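PDB 4WNY: universal stress protein from Burkholderia pseudomallei, which probably acts in the stress response and, as in many members of its family, may bind ATP. Local coordinates for residues 9-14 with 20-25; 37-42 with 77-82. All blocks are in the same frame, centred on the assembly; numbering follows the deposited sequence.

Interaction 1. Residues 9-14 with 20-25; sequences ILVALD and SHALDA
The backbone bond from Asp24 N to Ser20 O, 3.1 Å long, holds the turn of helix that presents Ala22 and Leu23 to Val11 and Leu13. Between the two segments themselves the meeting is apolar. Val11 brings both its methyls to the helix. Val11 CG1 sits between the backbone N and the carbonyl carbon (chi1 49°) and lies 4.0 Å from Leu23 CD1, the two side chains crossing at about a right angle. Val11 CG2 instead approaches the helix backbone, 4.1 Å from Ala22 O and the same distance from Leu23 CA, with the Ala22 CB methyl a little farther off. This is the first beta-alpha step of the beta-alpha-beta unit that opens the universal stress protein fold: strand 8-13 leads into a short turn, and helix 17-32 comes back over the sheet, nearly antiparallel to the strand, with the two segment axes 164° apart in direction and 8.1 Å apart at closest. Farther along the strand, Leu13 points its CD2 methyl at Leu23 CB, 3.8 Å away, so Leu23 meets one strand residue with its CB and another with CD1. Ala75 of helix 57-82 touches both Leu13 and Leu23, while Val117 and Pro39 on the neighbouring strands pack against Val11.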
ATOM      1  N   ILE A   9     -11.811   3.410  -2.020  1.00 34.93           N
ATOM      2  CA  ILE A   9     -10.872   2.393  -1.563  1.00 33.29           C
ATOM      3  C   ILE A   9     -11.511   1.010  -1.514  1.00 33.70           C
ATOM      4  O   ILE A   9     -12.613   0.840  -0.992  1.00 32.20           O
ATOM      5  CB  ILE A   9     -10.322   2.725  -0.166  1.00 35.42           C
ATOM      6  CG1 ILE A   9      -9.805   4.167  -0.121  1.00 38.81           C
ATOM      7  CG2 ILE A   9      -9.231   1.741   0.221  1.00 33.80           C
ATOM      8  CD1 ILE A   9      -9.363   4.609   1.259  1.00 38.76           C
ATOM      9  N   LEU A  10     -10.805   0.022  -2.052  1.00 35.03           N
ATOM     10  CA  LEU A  10     -11.268  -1.359  -2.034  1.00 34.81           C
ATOM     11  C   LEU A  10     -10.429  -2.182  -1.059  1.00 31.26           C
ATOM     12  O   LEU A  10      -9.202  -2.116  -1.082  1.00 29.86           O
ATOM     13  CB  LEU A  10     -11.206  -1.956  -3.445  1.00 35.81           C
ATOM     14  CG  LEU A  10     -11.843  -3.320  -3.733  1.00 32.66           C
ATOM     15  CD1 LEU A  10     -12.225  -3.412  -5.199  1.00 33.51           C
ATOM     16  CD2 LEU A  10     -10.907  -4.461  -3.371  1.00 31.83           C
ATOM     17  N   VAL A  11     -11.094  -2.953  -0.203  1.00 28.38           N
ATOM     18  CA  VAL A  11     -10.404  -3.842   0.729  1.00 28.01           C
ATOM     19  C   VAL A  11     -10.938  -5.272   0.602  1.00 26.60           C
ATOM     20  O   VAL A  11     -12.147  -5.504   0.648  1.00 22.31           O
ATOM     21  CB  VAL A  11     -10.537  -3.348   2.192  1.00 28.30           C
ATOM     22  CG1 VAL A  11     -11.984  -3.036   2.528  1.00 27.53           C
ATOM     23  CG2 VAL A  11      -9.955  -4.365   3.168  1.00 31.07           C
ATOM     24  N   ALA A  12     -10.029  -6.224   0.420  1.00 28.57           N
ATOM     25  CA  ALA A  12     -10.412  -7.615   0.203  1.00 29.81           C
ATOM     26  C   ALA A  12     -10.603  -8.361   1.517  1.00 30.75           C
ATOM     27  O   ALA A  12      -9.689  -8.428   2.341  1.00 30.73           O
ATOM     28  CB  ALA A  12      -9.372  -8.319  -0.656  1.00 32.75           C
ATOM     29  N   LEU A  13     -11.792  -8.925   1.705  1.00 31.13           N
ATOM     30  CA  LEU A  13     -12.103  -9.676   2.917  1.00 33.64           C
ATOM     31  C   LEU A  13     -12.340 -11.156   2.613  1.00 37.25           C
ATOM     32  O   LEU A  13     -12.791 -11.513   1.523  1.00 39.31           O
ATOM     33  CB  LEU A  13     -13.333  -9.082   3.609  1.00 32.60           C
ATOM     34  CG  LEU A  13     -13.323  -7.572   3.868  1.00 30.69           C
ATOM     35  CD1 LEU A  13     -14.628  -7.143   4.516  1.00 30.87           C
ATOM     36  CD2 LEU A  13     -12.137  -7.164   4.730  1.00 32.13           C
ATOM     37  N   ASP A  14     -12.026 -12.014   3.577  1.00 37.82           N
ATOM     38  CA  ASP A  14     -12.275 -13.444   3.433  1.00 40.85           C
ATOM     39  C   ASP A  14     -12.681 -14.050   4.773  1.00 42.69           C
ATOM     40  O   ASP A  14     -12.912 -15.254   4.877  1.00 44.52           O
ATOM     41  CB  ASP A  14     -11.044 -14.160   2.861  1.00 42.29           C
ATOM     42  CG  ASP A  14      -9.845 -14.117   3.794  1.00 44.07           C
ATOM     43  OD1 ASP A  14      -9.838 -13.293   4.731  1.00 42.05           O
ATOM     44  OD2 ASP A  14      -8.900 -14.910   3.586  1.00 47.00           O
ATOM     45  N   SER A  20      -9.560  -8.908   8.521  1.00 37.79           N
ATOM     46  CA  SER A  20     -10.321  -8.037   9.405  1.00 38.35           C
ATOM     47  C   SER A  20      -9.436  -6.903   9.906  1.00 39.45           C
ATOM     48  O   SER A  20      -9.888  -5.768  10.063  1.00 38.53           O
ATOM     49  CB  SER A  20     -10.891  -8.832  10.580  1.00 39.71           C
ATOM     50  OG  SER A  20     -11.612  -7.993  11.464  1.00 39.05           O
ATOM     51  N   HIS A  21      -8.169  -7.221  10.152  1.00 40.96           N
ATOM     52  CA  HIS A  21      -7.188  -6.224  10.557  1.00 41.69           C
ATOM     53  C   HIS A  21      -6.976  -5.213   9.437  1.00 38.81           C
ATOM     54  O   HIS A  21      -6.808  -4.019   9.683  1.00 40.61           O
ATOM     55  CB  HIS A  21      -5.865  -6.893  10.930  1.00 44.71           C
ATOM     56  CG  HIS A  21      -4.846  -5.950  11.488  1.00 48.05           C
ATOM     57  ND1 HIS A  21      -3.598  -5.780  10.925  1.00 48.72           N
ATOM     58  CD2 HIS A  21      -4.889  -5.123  12.559  1.00 50.23           C
ATOM     59  CE1 HIS A  21      -2.918  -4.892  11.625  1.00 50.40           C
ATOM     60  NE2 HIS A  21      -3.680  -4.476  12.624  1.00 51.14           N
ATOM     61  N   ALA A  22      -6.992  -5.706   8.203  1.00 36.92           N
ATOM     62  CA  ALA A  22      -6.824  -4.856   7.032  1.00 34.97           C
ATOM     63  C   ALA A  22      -8.028  -3.938   6.848  1.00 36.21           C
ATOM     64  O   ALA A  22      -7.893  -2.805   6.385  1.00 38.96           O
ATOM     65  CB  ALA A  22      -6.610  -5.703   5.792  1.00 31.83           C
ATOM     66  N   LEU A  23      -9.203  -4.443   7.209  1.00 35.30           N
ATOM     67  CA  LEU A  23     -10.433  -3.667   7.134  1.00 33.60           C
ATOM     68  C   LEU A  23     -10.384  -2.477   8.086  1.00 35.24           C
ATOM     69  O   LEU A  23     -10.790  -1.370   7.730  1.00 34.45           O
ATOM     70  CB  LEU A  23     -11.641  -4.548   7.455  1.00 31.57           C
ATOM     71  CG  LEU A  23     -12.978  -3.822   7.612  1.00 32.06           C
ATOM     72  CD1 LEU A  23     -13.342  -3.088   6.334  1.00 29.77           C
ATOM     73  CD2 LEU A  23     -14.078  -4.796   8.002  1.00 33.32           C
ATOM     74  N   ASP A  24      -9.884  -2.714   9.295  1.00 38.06           N
ATOM     75  CA  ASP A  24      -9.751  -1.658  10.291  1.00 41.42           C
ATOM     76  C   ASP A  24      -8.781  -0.581   9.820  1.00 41.75           C
ATOM     77  O   ASP A  24      -8.957   0.602  10.117  1.00 43.76           O
ATOM     78  CB  ASP A  24      -9.285  -2.234  11.629  1.00 45.21           C
ATOM     79  CG  ASP A  24     -10.355  -3.063  12.312  1.00 48.85           C
ATOM     80  OD1 ASP A  24     -11.538  -2.951  11.923  1.00 46.97           O
ATOM     81  OD2 ASP A  24     -10.014  -3.822  13.244  1.00 53.28           O
ATOM     82  N   ALA A  25      -7.756  -1.000   9.085  1.00 39.66           N
ATOM     83  CA  ALA A  25      -6.777  -0.072   8.537  1.00 38.69           C
ATOM     84  C   ALA A  25      -7.368   0.709   7.368  1.00 36.19           C
ATOM     85  O   ALA A  25      -7.166   1.918   7.251  1.00 35.38           O
ATOM     86  CB  ALA A  25      -5.526  -0.816   8.102  1.00 38.90           C
TER

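Interaction 2. Residues 37-42 with 77-82; sequences LVPVYV and ARMTRR
Met79 reaches from helix 57-82 to Leu37 and Pro39 on strand 36-43, in the second beta-alpha-beta unit of this Rossmann-like alpha/beta fold, where helix 57-82 connects the neighbouring parallel strands 36-43 and 89-92. Its CB leaves the helix toward the strand but stays well back, Met79 CB lying 5.5 Å from Leu37 CD2. One bond on, CG stands anti to the carbonyl carbon (chi1 -65°) and passes obliquely over the leucine, Met79 CG 4.2 Å from Leu37 CD2. The sulfur carries the chain across to the proline: Met79 SD lies 3.7 Å from Pro39 CG and equally far from Pro39 CD, seated against two adjoining ring carbons. At this point the chain bends (chi3 58°), and the terminal methyl is turned back to Leu37, while the sulfur stays on the proline. The thioether thus touches two strand residues whose side chains emerge on the same face of the sheet, with Val38 between them directed away from the helix. All three touching residues are buried. Around them, Ala26 and Leu27 of helix 17-32 pack on Leu37, and Ala75, one turn earlier in helix 57-82, touches Pro39. The tip of the chain, Met79 CE, ends 4.1 Å from Leu37 CB and only 3.3 Å from the carbonyl oxygen Leu37 O.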
ATOM      1  N   LEU A  37     -15.389   3.650   1.084  1.00 36.22           N
ATOM      2  CA  LEU A  37     -14.800   2.328   1.250  1.00 32.48           C
ATOM      3  C   LEU A  37     -15.692   1.257   0.638  1.00 30.79           C
ATOM      4  O   LEU A  37     -16.907   1.271   0.820  1.00 34.49           O
ATOM      5  CB  LEU A  37     -14.558   2.025   2.727  1.00 30.31           C
ATOM      6  CG  LEU A  37     -13.696   0.795   3.012  1.00 27.57           C
ATOM      7  CD1 LEU A  37     -12.256   1.043   2.589  1.00 24.46           C
ATOM      8  CD2 LEU A  37     -13.772   0.419   4.480  1.00 29.60           C
ATOM      9  N   VAL A  38     -15.083   0.333  -0.095  1.00 29.44           N
ATOM     10  CA  VAL A  38     -15.825  -0.762  -0.701  1.00 28.02           C
ATOM     11  C   VAL A  38     -15.166  -2.094  -0.366  1.00 26.43           C
ATOM     12  O   VAL A  38     -14.287  -2.555  -1.094  1.00 27.30           O
ATOM     13  CB  VAL A  38     -15.925  -0.611  -2.239  1.00 27.40           C
ATOM     14  CG1 VAL A  38     -16.701  -1.772  -2.834  1.00 25.26           C
ATOM     15  CG2 VAL A  38     -16.585   0.713  -2.613  1.00 28.43           C
ATOM     16  N   PRO A  39     -15.575  -2.706   0.755  1.00 26.41           N
ATOM     17  CA  PRO A  39     -15.112  -4.050   1.111  1.00 26.97           C
ATOM     18  C   PRO A  39     -15.666  -5.102   0.158  1.00 25.99           C
ATOM     19  O   PRO A  39     -16.856  -5.076  -0.150  1.00 24.75           O
ATOM     20  CB  PRO A  39     -15.670  -4.257   2.527  1.00 27.14           C
ATOM     21  CG  PRO A  39     -16.015  -2.884   3.022  1.00 28.00           C
ATOM     22  CD  PRO A  39     -16.435  -2.130   1.801  1.00 27.71           C
ATOM     23  N   VAL A  40     -14.820  -6.012  -0.309  1.00 25.64           N
ATOM     24  CA  VAL A  40     -15.298  -7.076  -1.180  1.00 28.46           C
ATOM     25  C   VAL A  40     -14.986  -8.449  -0.593  1.00 30.60           C
ATOM     26  O   VAL A  40     -13.895  -8.690  -0.076  1.00 30.82           O
ATOM     27  CB  VAL A  40     -14.698  -6.973  -2.604  1.00 28.71           C
ATOM     28  CG1 VAL A  40     -15.097  -5.659  -3.258  1.00 29.25           C
ATOM     29  CG2 VAL A  40     -13.188  -7.114  -2.571  1.00 32.17           C
ATOM     30  N   TYR A  41     -15.972  -9.337  -0.655  1.00 29.83           N
ATOM     31  CA  TYR A  41     -15.781 -10.724  -0.259  1.00 31.92           C
ATOM     32  C   TYR A  41     -15.689 -11.583  -1.512  1.00 33.96           C
ATOM     33  O   TYR A  41     -16.612 -11.599  -2.326  1.00 36.48           O
ATOM     34  CB  TYR A  41     -16.923 -11.201   0.642  1.00 30.22           C
ATOM     35  CG  TYR A  41     -16.759 -12.620   1.144  1.00 32.63           C
ATOM     36  CD1 TYR A  41     -16.123 -12.881   2.352  1.00 33.34           C
ATOM     37  CD2 TYR A  41     -17.239 -13.698   0.411  1.00 34.58           C
ATOM     38  CE1 TYR A  41     -15.972 -14.178   2.814  1.00 37.54           C
ATOM     39  CE2 TYR A  41     -17.091 -14.995   0.865  1.00 37.08           C
ATOM     40  CZ  TYR A  41     -16.459 -15.231   2.064  1.00 39.35           C
ATOM     41  OH  TYR A  41     -16.315 -16.524   2.513  1.00 43.39           O
ATOM     42  N   VAL A  42     -14.580 -12.295  -1.666  1.00 34.51           N
ATOM     43  CA  VAL A  42     -14.342 -13.076  -2.871  1.00 38.18           C
ATOM     44  C   VAL A  42     -14.777 -14.528  -2.714  1.00 39.70           C
ATOM     45  O   VAL A  42     -14.200 -15.276  -1.925  1.00 43.02           O
ATOM     46  CB  VAL A  42     -12.853 -13.047  -3.273  1.00 42.61           C
ATOM     47  N   ALA A  77     -21.466  -2.612   9.119  1.00 26.09           N
ATOM     48  CA  ALA A  77     -21.718  -2.147  10.479  1.00 27.95           C
ATOM     49  C   ALA A  77     -20.555  -1.307  11.004  1.00 30.60           C
ATOM     50  O   ALA A  77     -20.760  -0.314  11.704  1.00 31.51           O
ATOM     51  CB  ALA A  77     -21.978  -3.327  11.402  1.00 26.78           C
ATOM     52  N   ARG A  78     -19.337  -1.715  10.666  1.00 30.58           N
ATOM     53  CA  ARG A  78     -18.147  -0.969  11.059  1.00 32.82           C
ATOM     54  C   ARG A  78     -18.089   0.379  10.347  1.00 30.73           C
ATOM     55  O   ARG A  78     -17.753   1.398  10.951  1.00 33.63           O
ATOM     56  CB  ARG A  78     -16.880  -1.770  10.754  1.00 35.49           C
ATOM     57  CG  ARG A  78     -16.743  -3.081  11.507  1.00 38.40           C
ATOM     58  CD  ARG A  78     -15.327  -3.617  11.359  1.00 37.17           C
ATOM     59  NE  ARG A  78     -15.270  -5.074  11.385  1.00 36.64           N
ATOM     60  CZ  ARG A  78     -14.141  -5.774  11.401  1.00 36.44           C
ATOM     61  NH1 ARG A  78     -12.971  -5.148  11.405  1.00 36.15           N
ATOM     62  NH2 ARG A  78     -14.179  -7.100  11.418  1.00 35.29           N
ATOM     63  N   MET A  79     -18.421   0.376   9.058  1.00 28.49           N
ATOM     64  CA  MET A  79     -18.435   1.597   8.258  1.00 29.37           C
ATOM     65  C   MET A  79     -19.484   2.588   8.758  1.00 30.60           C
ATOM     66  O   MET A  79     -19.222   3.788   8.852  1.00 31.10           O
ATOM     67  CB  MET A  79     -18.693   1.267   6.786  1.00 30.01           C
ATOM     68  CG  MET A  79     -17.594   0.452   6.123  1.00 32.10           C
ATOM     69  SD  MET A  79     -18.101  -0.208   4.524  1.00 33.26           S
ATOM     70  CE  MET A  79     -18.511   1.303   3.657  1.00 35.00           C
ATOM     71  N   THR A  80     -20.669   2.077   9.077  1.00 29.29           N
ATOM     72  CA  THR A  80     -21.765   2.908   9.563  1.00 30.24           C
ATOM     73  C   THR A  80     -21.396   3.632  10.857  1.00 33.02           C
ATOM     74  O   THR A  80     -21.622   4.836  10.987  1.00 34.95           O
ATOM     75  CB  THR A  80     -23.036   2.071   9.791  1.00 31.81           C
ATOM     76  OG1 THR A  80     -23.482   1.540   8.536  1.00 30.85           O
ATOM     77  CG2 THR A  80     -24.142   2.921  10.403  1.00 34.51           C
ATOM     78  N   ARG A  81     -20.819   2.897  11.804  1.00 34.61           N
ATOM     79  CA  ARG A  81     -20.383   3.475  13.073  1.00 39.66           C
ATOM     80  C   ARG A  81     -19.327   4.559  12.867  1.00 38.85           C
ATOM     81  O   ARG A  81     -19.393   5.626  13.478  1.00 40.97           O
ATOM     82  CB  ARG A  81     -19.837   2.383  14.001  1.00 42.79           C
ATOM     83  CG  ARG A  81     -19.019   2.911  15.177  1.00 44.69           C
ATOM     84  CD  ARG A  81     -18.559   1.798  16.115  1.00 43.07           C
ATOM     85  NE  ARG A  81     -19.665   1.198  16.859  1.00 39.43           N
ATOM     86  CZ  ARG A  81     -19.558   0.702  18.089  1.00 36.76           C
ATOM     87  NH1 ARG A  81     -18.394   0.739  18.724  1.00 35.17           N
ATOM     88  NH2 ARG A  81     -20.617   0.172  18.687  1.00 35.27           N
ATOM     89  N   ARG A  82     -18.362   4.280  11.996  1.00 38.15           N
ATOM     90  CA  ARG A  82     -17.272   5.212  11.727  1.00 38.10           C
ATOM     91  C   ARG A  82     -17.706   6.343  10.797  1.00 38.47           C
ATOM     92  O   ARG A  82     -16.951   7.286  10.560  1.00 39.66           O
ATOM     93  CB  ARG A  82     -16.077   4.470  11.127  1.00 36.86           C
TER

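In the fold
From the N terminus, strand 8-13 is laid first, and interaction 1 closes a short loop when helix 17-32 folds back on it. The chain then enters strand 36-43, next to strand 8-13 in the parallel sheet, and interaction 2 closes a longer loop once helix 57-82 has returned over that strand. The two loops follow one another in series, neither nesting nor crossing. Their centres lie about 8 Å apart, and they meet directly: the strands are joined by a probable hydrogen bond between Ile9 O and Val38 N, and the two helices by the salt bridge from Arg78 NH1 to Asp24 OD1, 2.7 Å long.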